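Tail assembly chaperone (Enterobacteria phage HK97, PDB 2OB9) probably acts as a chaperone in phage tail assembly and belongs to a highly diverged family with a conserved spiral structure. Local coordinates at residues A13-F18 and T83-V88; R19-V24 and L109-D114; V23-P26 and G30-V33; C70-L75 and E99-V104; D78-C81 and P87-S90. One frame throughout, in Å; residues are numbered along the deposited sequence.

Contact 1: A13-F18 and T83-V88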
# COMPACT_ATOMS: atom_id res chain seq x y z
N ALA A 13 -38.19 -5.46 -24.07
CA ALA A 13 -38.85 -4.18 -24.24
C ALA A 13 -37.84 -3.03 -24.16
O ALA A 13 -36.73 -3.19 -23.60
CB ALA A 13 -39.97 -4.00 -23.19
N LYS A 14 -38.22 -1.91 -24.77
CA LYS A 14 -37.45 -0.69 -24.72
C LYS A 14 -37.25 -0.35 -23.25
O LYS A 14 -38.24 -0.27 -22.48
CB LYS A 14 -38.18 0.47 -25.42
CG LYS A 14 -37.24 1.53 -26.02
CD LYS A 14 -37.87 2.94 -26.19
CE LYS A 14 -39.37 2.91 -26.54
NZ LYS A 14 -39.91 4.30 -26.85
N MSE A 15 -36.00 -0.17 -22.87
CA MSE A 15 -35.67 0.12 -21.46
C MSE A 15 -35.95 -1.01 -20.47
O MSE A 15 -36.04 -0.75 -19.27
CB MSE A 15 -36.28 1.45 -20.98
CG MSE A 15 -35.53 2.67 -21.48
SE MSE A 15 -35.39 4.08 -20.13
CE MSE A 15 -37.17 4.58 -19.69
N ALA A 16 -36.07 -2.24 -20.96
CA ALA A 16 -36.05 -3.46 -20.12
C ALA A 16 -34.77 -3.54 -19.25
O ALA A 16 -34.75 -4.20 -18.19
CB ALA A 16 -36.18 -4.70 -21.00
N GLY A 17 -33.70 -2.90 -19.73
CA GLY A 17 -32.42 -2.97 -19.08
C GLY A 17 -32.28 -2.05 -17.90
O GLY A 17 -31.34 -2.18 -17.16
N PHE A 18 -33.23 -1.14 -17.68
CA PHE A 18 -33.04 -0.03 -16.75
C PHE A 18 -34.25 0.19 -15.88
O PHE A 18 -35.32 0.34 -16.39
CB PHE A 18 -32.79 1.29 -17.54
CG PHE A 18 -31.53 1.27 -18.32
CD1 PHE A 18 -30.37 1.74 -17.76
CD2 PHE A 18 -31.48 0.69 -19.59
CE1 PHE A 18 -29.18 1.67 -18.45
CE2 PHE A 18 -30.29 0.60 -20.28
CZ PHE A 18 -29.14 1.11 -19.70
N THR A 83 -39.61 11.39 -23.04
CA THR A 83 -40.72 10.47 -22.73
C THR A 83 -40.83 9.26 -23.69
O THR A 83 -41.44 8.25 -23.35
CB THR A 83 -42.08 11.20 -22.59
OG1 THR A 83 -42.34 11.94 -23.79
CG2 THR A 83 -42.04 12.17 -21.38
N ASP A 84 -40.23 9.38 -24.88
CA ASP A 84 -40.10 8.24 -25.78
C ASP A 84 -38.87 7.41 -25.44
O ASP A 84 -38.41 6.60 -26.25
CB ASP A 84 -40.04 8.70 -27.24
CG ASP A 84 -41.24 9.55 -27.63
OD1 ASP A 84 -42.39 9.11 -27.40
OD2 ASP A 84 -41.04 10.66 -28.17
N LYS A 85 -38.34 7.62 -24.24
CA LYS A 85 -37.26 6.80 -23.66
C LYS A 85 -35.98 6.87 -24.49
O LYS A 85 -35.15 5.95 -24.51
CB LYS A 85 -37.74 5.38 -23.31
CG LYS A 85 -39.07 5.40 -22.50
CD LYS A 85 -39.37 4.11 -21.78
CE LYS A 85 -40.86 4.00 -21.34
NZ LYS A 85 -41.64 5.33 -21.13
N GLN A 86 -35.82 8.02 -25.13
CA GLN A 86 -34.64 8.40 -25.90
C GLN A 86 -33.74 9.39 -25.14
O GLN A 86 -34.23 10.27 -24.44
CB GLN A 86 -35.12 9.05 -27.19
CG GLN A 86 -35.89 8.07 -28.06
CD GLN A 86 -34.95 7.12 -28.74
OE1 GLN A 86 -34.08 7.55 -29.53
NE2 GLN A 86 -35.08 5.85 -28.45
N PRO A 87 -32.40 9.24 -25.29
CA PRO A 87 -31.39 10.15 -24.71
C PRO A 87 -31.62 11.61 -25.11
O PRO A 87 -31.85 11.89 -26.28
CB PRO A 87 -30.08 9.67 -25.36
CG PRO A 87 -30.56 8.92 -26.71
CD PRO A 87 -31.74 8.18 -26.09
N VAL A 88 -31.57 12.54 -24.17
CA VAL A 88 -31.61 13.96 -24.56
C VAL A 88 -30.26 14.43 -25.17
O VAL A 88 -30.23 15.21 -26.15
CB VAL A 88 -32.01 14.89 -23.36
CG1 VAL A 88 -32.07 16.35 -23.82
CG2 VAL A 88 -33.35 14.48 -22.79
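Lys14 swings its CG opposite its own backbone N (chi1 -151°) and then kinks at chi3 (-34°), which carries its ammonium group to the loop holding Asp84 and Lys85. Lys14 NZ donates a hydrogen bond of 2.8 Å to Asp84 O. The amine approaches from above the carbonyl plane, 55° out of it, instead of lying on a lone pair. On the way, Lys14 CD passes 3.8 Å from Lys85 CB, so the methylenes of the two lysines pack while their amines stay well apart.

Met15, present as selenomethionine, also packs on Lys85. Its CG sits 3.9 Å from Lys85 CB, and its SE is 4.2 Å from that same CB; the position of its terminal methyl is doubtful and carries no claim. Two overlapping beta turns, Ala13 to Ala16 and Met15 to Phe18, shape this side of the contact. From within these turns, Ala16 O accepts a hydrogen bond from Trp28 of the second subunit.

The contact thus ties two surface loops by one lysine-to-carbonyl bond and by aliphatic packing. Asp84 OD1 lies 5.4 Å from Lys14 NZ, so its charge probably adds a mild attraction without a salt bridge.

Contact 2: R19-V24 and L109-D114; sequences RHKTVV and LKQALD
Lys21 and Val23, two residues apart on strand 20-25, both reach Gln111 of helix 103-113, one by a polar bond and the other by van der Waals contact.

The polar part is a single hydrogen bond, Lys21 NZ to Gln111 O at 3.1 Å. The amine stands above the carbonyl plane, 59° out of it, and therefore does not use a lone pair. Lys21 starts with CG lodged between its backbone N and carbonyl carbon (chi1 50°), runs nearly straight, and turns at its last torsion to meet the helix backbone. Gln111 O also receives a weak bond from Asp114 N at 3.2 Å, so two donors share this oxygen in the last part of the helix.

The packing falls to the Gln111 side chain, which extends beyond CG and meets Val23 from the opposite direction. Both valine methyls touch its amide: Val23 CG2 lies 3.3 Å from Gln111 OE1, and Val23 CG1 lies 3.8 Å from Gln111 NE2. Nearer the helix, Lys21 CE rests 4.0 Å from Gln111 CG, the two chains crossing at about a right angle.

Asp114 OD2, 5.3 Å from Lys21 NZ, may add a longer-range attraction. Leu35 of strand 31-36 also touches Gln111, so the glutamine meets both strands.

Chemically, the ammonium probably offsets part of the negative charge at the Gln111 carbonyl near the helix end, and Asp114 may help to hold it there.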
# COMPACT_ATOMS: atom_id res chain seq x y z
N ARG A 19 -34.06 0.25 -14.57
CA ARG A 19 -35.01 0.97 -13.71
C ARG A 19 -35.16 2.42 -14.20
O ARG A 19 -34.21 3.05 -14.61
CB ARG A 19 -34.49 0.99 -12.27
CG ARG A 19 -34.53 -0.36 -11.64
CD ARG A 19 -34.07 -0.29 -10.22
NE ARG A 19 -34.03 -1.60 -9.63
CZ ARG A 19 -33.42 -1.89 -8.49
NH1 ARG A 19 -32.80 -0.94 -7.81
NH2 ARG A 19 -33.43 -3.14 -8.04
N HIS A 20 -36.38 2.95 -14.15
CA HIS A 20 -36.64 4.26 -14.74
C HIS A 20 -37.96 4.79 -14.23
O HIS A 20 -38.76 4.03 -13.72
CB HIS A 20 -36.61 4.20 -16.27
CG HIS A 20 -37.64 3.28 -16.88
ND1 HIS A 20 -38.79 3.73 -17.50
CD2 HIS A 20 -37.67 1.92 -16.98
CE1 HIS A 20 -39.48 2.70 -17.95
NE2 HIS A 20 -38.83 1.60 -17.63
N LYS A 21 -38.17 6.10 -14.36
CA LYS A 21 -39.44 6.70 -13.96
C LYS A 21 -39.73 8.00 -14.73
O LYS A 21 -38.83 8.61 -15.29
CB LYS A 21 -39.50 6.95 -12.43
CG LYS A 21 -38.28 7.68 -11.85
CD LYS A 21 -38.56 8.07 -10.40
CE LYS A 21 -37.56 9.11 -9.94
NZ LYS A 21 -36.47 8.57 -9.07
N THR A 22 -41.00 8.39 -14.75
CA THR A 22 -41.40 9.66 -15.27
C THR A 22 -41.43 10.68 -14.15
O THR A 22 -42.01 10.46 -13.10
CB THR A 22 -42.75 9.57 -15.98
OG1 THR A 22 -42.63 8.66 -17.07
CG2 THR A 22 -43.15 10.94 -16.55
N VAL A 23 -40.76 11.80 -14.42
CA VAL A 23 -40.62 12.92 -13.52
C VAL A 23 -41.12 14.19 -14.26
O VAL A 23 -40.75 14.44 -15.40
CB VAL A 23 -39.12 13.06 -13.08
CG1 VAL A 23 -38.81 14.40 -12.45
CG2 VAL A 23 -38.76 11.97 -12.14
N VAL A 24 -41.98 14.97 -13.59
CA VAL A 24 -42.31 16.32 -14.01
C VAL A 24 -41.21 17.27 -13.52
O VAL A 24 -40.76 17.16 -12.36
CB VAL A 24 -43.67 16.78 -13.46
CG1 VAL A 24 -43.89 18.29 -13.70
CG2 VAL A 24 -44.78 15.97 -14.08
N LEU A 109 -30.04 14.42 -11.54
CA LEU A 109 -29.08 13.36 -11.33
C LEU A 109 -29.34 12.56 -10.04
O LEU A 109 -29.37 11.32 -10.09
CB LEU A 109 -27.65 13.87 -11.37
CG LEU A 109 -26.47 12.89 -11.14
CD1 LEU A 109 -26.56 11.65 -12.06
CD2 LEU A 109 -25.13 13.61 -11.42
N LYS A 110 -29.52 13.26 -8.91
CA LYS A 110 -29.78 12.61 -7.62
C LYS A 110 -31.01 11.73 -7.64
O LYS A 110 -30.97 10.60 -7.20
CB LYS A 110 -29.87 13.63 -6.48
CG LYS A 110 -28.51 13.98 -5.93
CD LYS A 110 -28.55 15.21 -5.08
CE LYS A 110 -27.14 15.67 -4.72
NZ LYS A 110 -26.59 14.94 -3.53
N GLN A 111 -32.12 12.27 -8.12
CA GLN A 111 -33.35 11.54 -8.30
C GLN A 111 -33.07 10.26 -9.12
O GLN A 111 -33.49 9.18 -8.71
CB GLN A 111 -34.36 12.46 -8.99
CG GLN A 111 -35.77 12.41 -8.44
CD GLN A 111 -36.73 13.39 -9.12
OE1 GLN A 111 -37.95 13.17 -9.13
NE2 GLN A 111 -36.19 14.47 -9.66
N ALA A 112 -32.31 10.37 -10.22
CA ALA A 112 -31.95 9.17 -11.03
C ALA A 112 -31.14 8.10 -10.25
O ALA A 112 -31.41 6.90 -10.36
CB ALA A 112 -31.24 9.54 -12.32
N LEU A 113 -30.14 8.56 -9.49
CA LEU A 113 -29.32 7.69 -8.65
C LEU A 113 -30.12 7.06 -7.50
O LEU A 113 -29.76 6.01 -7.06
CB LEU A 113 -28.03 8.40 -8.12
CG LEU A 113 -27.11 9.01 -9.20
CD1 LEU A 113 -25.87 9.68 -8.60
CD2 LEU A 113 -26.74 7.99 -10.24
N ASP A 114 -31.21 7.69 -7.06
CA ASP A 114 -32.18 7.09 -6.12
C ASP A 114 -32.79 5.74 -6.57
O ASP A 114 -33.28 4.99 -5.75
CB ASP A 114 -33.37 8.03 -5.85
CG ASP A 114 -33.08 9.07 -4.76
OD1 ASP A 114 -32.13 8.89 -3.95
OD2 ASP A 114 -33.85 10.07 -4.71

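Contact 3: V23-P26 and G30-V33; sequences VVVP and GVKV
Val23 and Val33, with Val25 and Val31, put their side chains on one face of a twisted two-stranded pair, while Val24 and Lys32 occupy the other; the flat groups here are the backbone peptides, whose N-H and C=O groups link the strands. Two of the carbonyls accept their donors almost head-on: Val33 N reaches Val23 O at 2.9 Å, and Val25 N reaches Val31 O at 2.8 Å. Val23 N bonds back to Val33 O at 3.0 Å with an N-H...O angle of 175°, which makes Val23 and Val33 a hydrogen-bonded antiparallel pair. Between these bonds, Val24 and Lys32 form a non-hydrogen-bonded pair. Lys32 CA comes 3.2 Å from Val23 O in a CA-H...O contact.

Near the turn the pattern bends. Gly30 N bonds to Val25 O at 3.2 Å, but from 46° above the carbonyl plane and with a less straight N-H. Gly30 has a positive phi, which a residue without a side chain adopts easily.

The valine face is knit by Val25 CG1, which meets Val33 CG1 at 3.9 Å, the two side chains crossing at about a right angle. On the other face, Val24 CG2 rests 3.9 Å from Lys32 CG, beyond which the lysine chain departs from the strand pair.

This is a beta hairpin, its short strand segments running 140° apart. Its valine face looks onto helix 103-113, where Val23 touches Leu108 and Val25 touches Val104, while Leu7 of the third subunit packs on Val31 and Val33.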
# COMPACT_ATOMS: atom_id res chain seq x y z
N VAL A 23 -40.76 11.80 -14.42
CA VAL A 23 -40.62 12.92 -13.52
C VAL A 23 -41.12 14.19 -14.26
O VAL A 23 -40.75 14.44 -15.40
CB VAL A 23 -39.12 13.06 -13.08
CG1 VAL A 23 -38.81 14.40 -12.45
CG2 VAL A 23 -38.76 11.97 -12.14
N VAL A 24 -41.98 14.97 -13.59
CA VAL A 24 -42.31 16.32 -14.01
C VAL A 24 -41.21 17.27 -13.52
O VAL A 24 -40.76 17.16 -12.36
CB VAL A 24 -43.67 16.78 -13.46
CG1 VAL A 24 -43.89 18.29 -13.70
CG2 VAL A 24 -44.78 15.97 -14.08
N VAL A 25 -40.75 18.17 -14.38
CA VAL A 25 -39.79 19.16 -13.95
C VAL A 25 -40.32 20.60 -13.99
O VAL A 25 -40.28 21.27 -15.02
CB VAL A 25 -38.31 18.87 -14.46
CG1 VAL A 25 -38.26 17.94 -15.68
CG2 VAL A 25 -37.37 20.11 -14.50
N PRO A 26 -40.83 21.07 -12.82
CA PRO A 26 -41.48 22.36 -12.56
C PRO A 26 -40.74 23.53 -13.17
O PRO A 26 -41.37 24.48 -13.66
CB PRO A 26 -41.41 22.49 -11.03
CG PRO A 26 -41.45 21.06 -10.54
CD PRO A 26 -40.76 20.24 -11.59
N GLY A 30 -42.81 22.46 -16.55
CA GLY A 30 -43.73 21.36 -16.25
C GLY A 30 -43.48 20.15 -17.14
O GLY A 30 -44.19 19.17 -17.04
N VAL A 31 -42.46 20.21 -17.99
CA VAL A 31 -42.15 19.11 -18.94
C VAL A 31 -41.86 17.83 -18.19
O VAL A 31 -41.26 17.84 -17.10
CB VAL A 31 -40.94 19.50 -19.90
CG1 VAL A 31 -39.56 19.37 -19.21
CG2 VAL A 31 -40.95 18.70 -21.20
N LYS A 32 -42.31 16.72 -18.75
CA LYS A 32 -41.98 15.42 -18.22
C LYS A 32 -40.74 14.91 -18.94
O LYS A 32 -40.59 15.11 -20.15
CB LYS A 32 -43.10 14.40 -18.40
CG LYS A 32 -44.40 14.68 -17.71
CD LYS A 32 -45.49 13.72 -18.26
CE LYS A 32 -46.28 14.38 -19.44
NZ LYS A 32 -47.13 13.45 -20.30
N VAL A 33 -39.86 14.27 -18.16
CA VAL A 33 -38.68 13.58 -18.66
C VAL A 33 -38.75 12.18 -18.06
O VAL A 33 -39.57 11.92 -17.19
CB VAL A 33 -37.33 14.28 -18.22
CG1 VAL A 33 -37.30 15.72 -18.69
CG2 VAL A 33 -37.05 14.15 -16.67

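Contact 4: C70-L75 and E99-V104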
# COMPACT_ATOMS: atom_id res chain seq x y z
N CYS A 70 -17.36 17.43 -13.47
CA CYS A 70 -17.15 16.66 -14.70
C CYS A 70 -17.74 15.28 -14.69
O CYS A 70 -18.38 14.87 -15.66
CB CYS A 70 -15.67 16.53 -15.02
SG CYS A 70 -14.94 18.10 -15.32
N ALA A 71 -17.48 14.54 -13.62
CA ALA A 71 -18.02 13.20 -13.43
C ALA A 71 -19.54 13.24 -13.30
O ALA A 71 -20.23 12.39 -13.88
CB ALA A 71 -17.42 12.56 -12.21
N ASP A 72 -20.06 14.23 -12.54
CA ASP A 72 -21.50 14.36 -12.38
C ASP A 72 -22.15 14.61 -13.75
O ASP A 72 -23.15 13.99 -14.11
CB ASP A 72 -21.89 15.47 -11.39
CG ASP A 72 -21.68 15.07 -9.94
OD1 ASP A 72 -21.23 13.94 -9.67
OD2 ASP A 72 -21.93 15.92 -9.03
N VAL A 73 -21.59 15.52 -14.55
CA VAL A 73 -22.26 15.77 -15.83
C VAL A 73 -22.35 14.53 -16.75
O VAL A 73 -23.31 14.39 -17.45
CB VAL A 73 -21.89 17.12 -16.58
CG1 VAL A 73 -21.23 18.14 -15.69
CG2 VAL A 73 -21.18 16.88 -17.90
N VAL A 74 -21.35 13.63 -16.66
CA VAL A 74 -21.25 12.37 -17.42
C VAL A 74 -22.32 11.38 -17.04
O VAL A 74 -22.92 10.73 -17.91
CB VAL A 74 -19.83 11.71 -17.22
CG1 VAL A 74 -19.86 10.14 -17.33
CG2 VAL A 74 -18.85 12.32 -18.17
N LEU A 75 -22.55 11.25 -15.74
CA LEU A 75 -23.67 10.48 -15.28
C LEU A 75 -24.97 11.14 -15.72
O LEU A 75 -25.92 10.46 -16.10
CB LEU A 75 -23.65 10.28 -13.74
CG LEU A 75 -22.94 9.10 -13.13
CD1 LEU A 75 -23.21 9.01 -11.62
CD2 LEU A 75 -23.34 7.82 -13.84
N GLU A 99 -21.01 23.51 -19.26
CA GLU A 99 -21.12 24.97 -19.06
C GLU A 99 -22.47 25.51 -18.56
O GLU A 99 -22.52 26.63 -18.00
CB GLU A 99 -20.60 25.79 -20.26
CG GLU A 99 -21.05 25.38 -21.63
CD GLU A 99 -20.67 26.42 -22.69
OE1 GLU A 99 -21.03 27.62 -22.52
OE2 GLU A 99 -20.01 26.05 -23.70
N ILE A 100 -23.54 24.73 -18.70
CA ILE A 100 -24.85 25.15 -18.22
C ILE A 100 -25.34 24.34 -17.04
O ILE A 100 -26.38 24.65 -16.48
CB ILE A 100 -25.98 25.15 -19.36
CG1 ILE A 100 -26.89 23.89 -19.36
CG2 ILE A 100 -25.45 25.65 -20.73
CD1 ILE A 100 -26.39 22.56 -19.87
N TYR A 101 -24.61 23.29 -16.67
CA TYR A 101 -25.02 22.43 -15.57
C TYR A 101 -25.15 23.20 -14.25
O TYR A 101 -24.21 23.86 -13.77
CB TYR A 101 -24.02 21.28 -15.43
CG TYR A 101 -24.39 20.14 -14.49
CD1 TYR A 101 -25.04 18.99 -14.97
CD2 TYR A 101 -24.02 20.17 -13.15
CE1 TYR A 101 -25.33 17.91 -14.11
CE2 TYR A 101 -24.29 19.10 -12.28
CZ TYR A 101 -24.96 17.97 -12.78
OH TYR A 101 -25.25 16.91 -11.93
N GLY A 102 -26.34 23.10 -13.67
CA GLY A 102 -26.61 23.77 -12.41
C GLY A 102 -27.59 22.99 -11.57
O GLY A 102 -27.71 21.76 -11.72
N PRO A 103 -28.28 23.68 -10.65
CA PRO A 103 -29.11 23.10 -9.59
C PRO A 103 -30.18 22.07 -10.05
O PRO A 103 -30.36 21.05 -9.40
CB PRO A 103 -29.76 24.33 -8.94
CG PRO A 103 -28.77 25.42 -9.16
CD PRO A 103 -28.24 25.15 -10.56
N VAL A 104 -30.90 22.36 -11.12
CA VAL A 104 -31.92 21.46 -11.64
C VAL A 104 -31.31 20.13 -12.14
O VAL A 104 -31.74 19.05 -11.74
CB VAL A 104 -32.82 22.14 -12.73
CG1 VAL A 104 -33.85 21.15 -13.31
CG2 VAL A 104 -33.51 23.35 -12.13
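A buried CH-pi contact joins helix 61-79 to the loop just ahead of helix 103-113, with Val73 set over the ring of Tyr101. The evidence is geometric: Val73 CG1 is 4.1 Å from the centroid of the Tyr101 ring and 19° off the ring normal. It stands over one face, shifted toward the rim, so that Tyr101 CG is its nearest ring atom at 3.9 Å. Val73 CB adds a second touch, 4.0 Å from Tyr101 CD1.

Tyr101 carries its ring to the helix by placing CG opposite its backbone N (chi1 -170°). The valine and tyrosine side chains lie alongside each other, pointing in opposite senses. Beyond the valine, the hydroxyl end of the ring meets the preceding helix residue, with Asp72 CB 3.7 Å from Tyr101 OH in an oblique approach. The carboxylate of Asp72 is engaged by another chain: OD2 accepts a hydrogen bond from Ala119 N of the third subunit. Leu109, from the following helix, also touches both Tyr101 and Asp72.

Right after the tyrosine, Gly102 takes the N-cap position and Pro103 opens helix 103-113. The arrangement is that of an aromatic residue just before a helix start being packed against a neighbouring helix, here within the largely helical part of this tail assembly chaperone fold.

Contact 5: D78-C81 and P87-S90; sequences DVLC and PVFS
Leu80 O is gripped twice: Val88 N donates to it at 3.2 Å, nearly straight at 176°, and water 1 hydrogen-bonds to it at 2.8 Å. The site is a single beta bridge between the backbones of Cys81 and Pro87, where the chain leaves the short strand 80-81 at one edge of the three-stranded antiparallel sheet within this chain. Val88 N sits 23° off the carbonyl plane. The water takes a bond from Phe89 N at 3.0 Å, so it links two successive amides of the loop to the same strand residue, one directly and one through solvent.

Apolar contacts lie beside these bonds. Leu80 places CG opposite its backbone N (chi1 -174°), and Leu80 CG then lies 3.9 Å from Val88 CG2. Leu80 CD2 stands obliquely 4.0 Å from Phe89 CE2. Leu80 also rests on Val33 and Leu35 of the middle strand, and Phe89 on Phe76 and Ile77 of helix 61-79, which ties the loop to both. Leu7 of the third subunit packs on Val88. Within the loop itself, the Phe89 ring carries Val88 CG1 over its centre, 3.8 Å above the plane.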
# COMPACT_ATOMS: atom_id res chain seq x y z
N ASP A 78 -26.23 10.55 -19.14
CA ASP A 78 -26.61 9.20 -19.32
C ASP A 78 -27.96 8.88 -18.70
O ASP A 78 -28.71 8.05 -19.22
CB ASP A 78 -25.54 8.30 -18.72
CG ASP A 78 -25.74 6.84 -19.09
OD1 ASP A 78 -25.60 6.50 -20.30
OD2 ASP A 78 -26.04 6.06 -18.16
N VAL A 79 -28.29 9.52 -17.60
CA VAL A 79 -29.57 9.23 -16.96
C VAL A 79 -30.78 9.89 -17.58
O VAL A 79 -31.88 9.42 -17.39
CB VAL A 79 -29.53 9.47 -15.42
CG1 VAL A 79 -28.37 8.73 -14.80
CG2 VAL A 79 -29.51 10.98 -15.07
N LEU A 80 -30.59 10.99 -18.31
CA LEU A 80 -31.70 11.87 -18.71
C LEU A 80 -32.24 11.53 -20.08
O LEU A 80 -31.52 11.61 -21.07
CB LEU A 80 -31.29 13.37 -18.71
CG LEU A 80 -32.43 14.37 -18.99
CD1 LEU A 80 -33.36 14.44 -17.77
CD2 LEU A 80 -31.91 15.78 -19.37
N CYS A 81 -33.54 11.20 -20.11
CA CYS A 81 -34.20 10.72 -21.31
C CYS A 81 -35.48 11.52 -21.54
O CYS A 81 -36.03 12.10 -20.61
CB CYS A 81 -34.51 9.22 -21.19
SG CYS A 81 -33.07 8.11 -21.12
N PRO A 87 -32.40 9.24 -25.29
CA PRO A 87 -31.39 10.15 -24.71
C PRO A 87 -31.62 11.61 -25.11
O PRO A 87 -31.85 11.89 -26.28
CB PRO A 87 -30.08 9.67 -25.36
CG PRO A 87 -30.56 8.92 -26.71
CD PRO A 87 -31.74 8.18 -26.09
N VAL A 88 -31.57 12.54 -24.17
CA VAL A 88 -31.61 13.96 -24.56
C VAL A 88 -30.26 14.43 -25.17
O VAL A 88 -30.23 15.21 -26.15
CB VAL A 88 -32.01 14.89 -23.36
CG1 VAL A 88 -32.07 16.35 -23.82
CG2 VAL A 88 -33.35 14.48 -22.79
N PHE A 89 -29.15 13.99 -24.56
CA PHE A 89 -27.81 14.41 -24.92
C PHE A 89 -27.03 13.19 -25.29
O PHE A 89 -27.25 12.13 -24.70
CB PHE A 89 -27.11 15.12 -23.75
CG PHE A 89 -27.81 16.37 -23.28
CD1 PHE A 89 -27.84 17.51 -24.10
CD2 PHE A 89 -28.45 16.41 -22.03
CE1 PHE A 89 -28.51 18.68 -23.70
CE2 PHE A 89 -29.11 17.58 -21.60
CZ PHE A 89 -29.14 18.73 -22.44
N SER A 90 -26.17 13.29 -26.30
CA SER A 90 -25.20 12.24 -26.52
C SER A 90 -23.99 12.44 -25.59
O SER A 90 -23.73 13.55 -25.07
CB SER A 90 -24.73 12.19 -27.99
OG SER A 90 -23.95 13.34 -28.24
O HOH W 1 -29.11 12.83 -21.83

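From the N terminus, contact 1 joins the loop after helix 6-11 to residues 83-88, closing a loop of 64 residues that contains the hairpin of contact 3. Contact 2 starts on the next strand, crosses contact 1, and closes on the last helix, with contacts 4 and 5 lying within its span. Contact 4 also crosses contact 1 and in turn encloses contact 5, which shares Pro87 and Val88 with contact 1. Contact 3 precedes contacts 4 and 5 in series. Together they tie sheet, long helix and last helix: contacts 2 and 3 share Val23 and Val24, and Leu109 of the contact 2 helix touches Tyr101 of contact 4.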